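Local coordinates for DNA replication licensing factor MCM related protein (PDB 4ME3) that probably binds single-stranded DNA and serves ATP-driven DNA unwinding in archaeal replication, this piece being the zinc-binding N-terminal domain of the MCM helicase, at residues Asp194-Asp203 against Ala225-Val234. Residues are numbered along the deposited sequence; the frame is centred on the assembly and turned at random.
Sequences DVQKVEIQED and AGLLYPGNRV
Gln196 reaches across to the loop at the start of segment 225-234 with its carboxamide. Its OE1 accepts a hydrogen bond from Gly226 N at 2.8 Å. The bond is bent, with the donor above the carbonyl plane. CG lies anti to the backbone N (chi1 -176°) and the chain runs on extended, which carries the amide out to the loop. Two waters continue the link. Water 1 donates to Gln196 OE1 and accepts from Leu227 N. Water 2 accepts from Gln196 NE2 at 2.9 Å and donates to Leu228 O. OE1 is thus gripped by an N-H and a water. A leucine here would probably leave Gly226 N without its acceptor and both waters without an amide partner.

Beside this polar patch, Ala225 CB rests 3.8 Å from Asp194 CB. Further along, Val198 CG1 meets Leu228 CB at 4.0 Å, the two side chains crossing at about a right angle. Ile200 and Val234 touch through their CG2 methyls, 3.9 Å apart. At the far end Arg233 NH1 forms a salt bridge to Asp203 OD2 at 2.8 Å. It meets OD2 from above the carboxylate plane, and the carboxylate and guanidinium planes are 42° apart.

A type II turn, Tyr229 to Asn232, leads the loop into strand 233-247. Asn232 OD1 accepts from Tyr229 N and Lys266 NZ. In the second shell, Thr134 O takes a hydrogen bond from Gln196 NE2. The contact lies in the OB domain: strand 191-201 pairs with strands 123-147 and 215-221, while strand 263-267 packs on Leu228 and Val234.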
# COMPACT_ATOMS: atom_id res chain seq x y z
N ASP A 194 -9.70 -3.80 4.91
CA ASP A 194 -9.86 -3.08 6.15
C ASP A 194 -8.96 -1.86 6.16
O ASP A 194 -7.82 -1.92 5.67
CB ASP A 194 -9.47 -3.97 7.34
CG ASP A 194 -10.41 -5.14 7.53
OD1 ASP A 194 -11.64 -4.95 7.40
OD2 ASP A 194 -9.92 -6.25 7.83
N VAL A 195 -9.46 -0.77 6.72
CA VAL A 195 -8.67 0.44 6.91
C VAL A 195 -8.95 1.00 8.29
O VAL A 195 -10.08 0.92 8.79
CB VAL A 195 -9.00 1.51 5.85
CG1 VAL A 195 -8.13 2.76 6.06
CG2 VAL A 195 -8.81 0.96 4.45
N GLN A 196 -7.93 1.57 8.91
CA GLN A 196 -8.09 2.22 10.20
C GLN A 196 -7.14 3.39 10.25
O GLN A 196 -6.00 3.29 9.81
CB GLN A 196 -7.79 1.24 11.33
CG GLN A 196 -8.02 1.79 12.72
CD GLN A 196 -7.70 0.79 13.80
OE1 GLN A 196 -6.74 0.03 13.70
NE2 GLN A 196 -8.52 0.78 14.85
N LYS A 197 -7.60 4.52 10.78
CA LYS A 197 -6.71 5.65 11.01
C LYS A 197 -6.35 5.70 12.48
O LYS A 197 -7.21 5.50 13.35
CB LYS A 197 -7.36 6.97 10.57
CG LYS A 197 -7.89 6.96 9.15
CD LYS A 197 -8.20 8.36 8.67
CE LYS A 197 -8.77 8.36 7.27
NZ LYS A 197 -9.12 9.73 6.81
N VAL A 198 -5.08 5.96 12.75
CA VAL A 198 -4.55 5.98 14.10
C VAL A 198 -3.73 7.25 14.29
O VAL A 198 -2.77 7.49 13.56
CB VAL A 198 -3.66 4.76 14.35
CG1 VAL A 198 -3.13 4.76 15.77
CG2 VAL A 198 -4.43 3.47 14.07
N GLU A 199 -4.10 8.06 15.27
CA GLU A 199 -3.33 9.26 15.57
C GLU A 199 -2.34 8.99 16.68
O GLU A 199 -2.71 8.50 17.74
CB GLU A 199 -4.25 10.41 15.98
CG GLU A 199 -3.49 11.67 16.35
CD GLU A 199 -4.39 12.83 16.70
OE1 GLU A 199 -4.48 13.77 15.89
OE2 GLU A 199 -5.01 12.80 17.78
N ILE A 200 -1.07 9.29 16.43
CA ILE A 200 -0.04 9.16 17.46
C ILE A 200 0.51 10.53 17.84
O ILE A 200 0.40 11.49 17.09
CB ILE A 200 1.12 8.25 17.02
CG1 ILE A 200 1.85 8.83 15.81
CG2 ILE A 200 0.60 6.85 16.70
CD1 ILE A 200 3.18 8.15 15.53
N GLN A 201 1.09 10.61 19.03
CA GLN A 201 1.65 11.85 19.53
C GLN A 201 3.07 11.63 20.02
O GLN A 201 3.42 10.53 20.47
CB GLN A 201 0.79 12.38 20.68
CG GLN A 201 1.20 13.76 21.16
CD GLN A 201 0.27 14.29 22.23
OE1 GLN A 201 -0.35 13.53 22.97
NE2 GLN A 201 0.16 15.62 22.30
N GLU A 202 3.90 12.67 19.95
CA GLU A 202 5.26 12.58 20.44
C GLU A 202 5.25 12.25 21.92
O GLU A 202 4.40 12.74 22.66
CB GLU A 202 6.00 13.90 20.21
CG GLU A 202 6.24 14.23 18.74
CD GLU A 202 7.02 15.51 18.55
OE1 GLU A 202 6.54 16.57 18.98
OE2 GLU A 202 8.13 15.45 17.96
N ASP A 203 6.20 11.42 22.35
CA ASP A 203 6.36 11.08 23.75
C ASP A 203 6.90 12.29 24.50
O ASP A 203 8.02 12.73 24.23
CB ASP A 203 7.31 9.90 23.90
CG ASP A 203 7.46 9.45 25.34
OD1 ASP A 203 7.10 10.22 26.26
OD2 ASP A 203 7.94 8.32 25.56
N ALA A 225 -4.50 -3.22 9.91
CA ALA A 225 -5.63 -2.56 10.56
C ALA A 225 -6.07 -3.31 11.81
O ALA A 225 -6.01 -4.54 11.85
CB ALA A 225 -6.79 -2.41 9.59
N GLY A 226 -6.51 -2.57 12.82
CA GLY A 226 -7.06 -3.16 14.03
C GLY A 226 -6.02 -3.65 15.02
O GLY A 226 -6.32 -4.50 15.85
N LEU A 227 -4.81 -3.10 14.94
CA LEU A 227 -3.71 -3.54 15.80
C LEU A 227 -3.35 -2.53 16.88
O LEU A 227 -2.79 -2.89 17.91
CB LEU A 227 -2.47 -3.83 14.96
CG LEU A 227 -2.56 -4.97 13.95
CD1 LEU A 227 -1.25 -5.11 13.18
CD2 LEU A 227 -2.93 -6.27 14.63
N LEU A 228 -3.66 -1.25 16.65
CA LEU A 228 -3.19 -0.19 17.52
C LEU A 228 -4.32 0.42 18.35
O LEU A 228 -5.41 0.68 17.83
CB LEU A 228 -2.49 0.90 16.70
CG LEU A 228 -1.31 0.40 15.85
CD1 LEU A 228 -0.65 1.55 15.08
CD2 LEU A 228 -0.29 -0.31 16.71
N TYR A 229 -4.05 0.63 19.63
CA TYR A 229 -5.03 1.15 20.58
C TYR A 229 -4.43 2.30 21.39
O TYR A 229 -3.21 2.40 21.53
CB TYR A 229 -5.48 0.04 21.53
CG TYR A 229 -6.06 -1.18 20.85
CD1 TYR A 229 -5.24 -2.22 20.44
CD2 TYR A 229 -7.42 -1.29 20.62
CE1 TYR A 229 -5.77 -3.34 19.81
CE2 TYR A 229 -7.96 -2.40 20.00
CZ TYR A 229 -7.13 -3.42 19.60
OH TYR A 229 -7.66 -4.53 18.98
N PRO A 230 -5.29 3.17 21.94
CA PRO A 230 -4.78 4.30 22.72
C PRO A 230 -3.86 3.87 23.86
O PRO A 230 -4.19 2.96 24.61
CB PRO A 230 -6.05 4.96 23.26
CG PRO A 230 -7.08 4.64 22.24
CD PRO A 230 -6.75 3.26 21.74
N GLY A 231 -2.71 4.54 23.98
CA GLY A 231 -1.73 4.22 24.99
C GLY A 231 -0.58 3.39 24.46
O GLY A 231 0.49 3.35 25.07
N ASN A 232 -0.79 2.73 23.33
CA ASN A 232 0.26 1.90 22.73
C ASN A 232 1.48 2.73 22.35
O ASN A 232 1.35 3.82 21.79
CB ASN A 232 -0.25 1.19 21.47
CG ASN A 232 -1.25 0.08 21.75
OD1 ASN A 232 -1.79 -0.50 20.82
ND2 ASN A 232 -1.50 -0.21 23.03
N ARG A 233 2.66 2.21 22.63
CA ARG A 233 3.89 2.83 22.17
C ARG A 233 4.31 2.14 20.88
O ARG A 233 4.51 0.93 20.86
CB ARG A 233 4.98 2.71 23.23
CG ARG A 233 4.66 3.51 24.48
CD ARG A 233 5.72 3.36 25.55
NE ARG A 233 5.39 4.17 26.72
CZ ARG A 233 5.65 5.47 26.83
NH1 ARG A 233 6.26 6.12 25.85
NH2 ARG A 233 5.29 6.12 27.93
N VAL A 234 4.42 2.91 19.80
CA VAL A 234 4.65 2.32 18.49
C VAL A 234 5.80 2.96 17.73
O VAL A 234 6.14 4.13 17.94
CB VAL A 234 3.38 2.41 17.62
CG1 VAL A 234 2.20 1.79 18.34
CG2 VAL A 234 3.07 3.86 17.26
O HOH W 1 -3.87 -0.72 13.52
O HOH W 2 -7.39 -1.00 16.90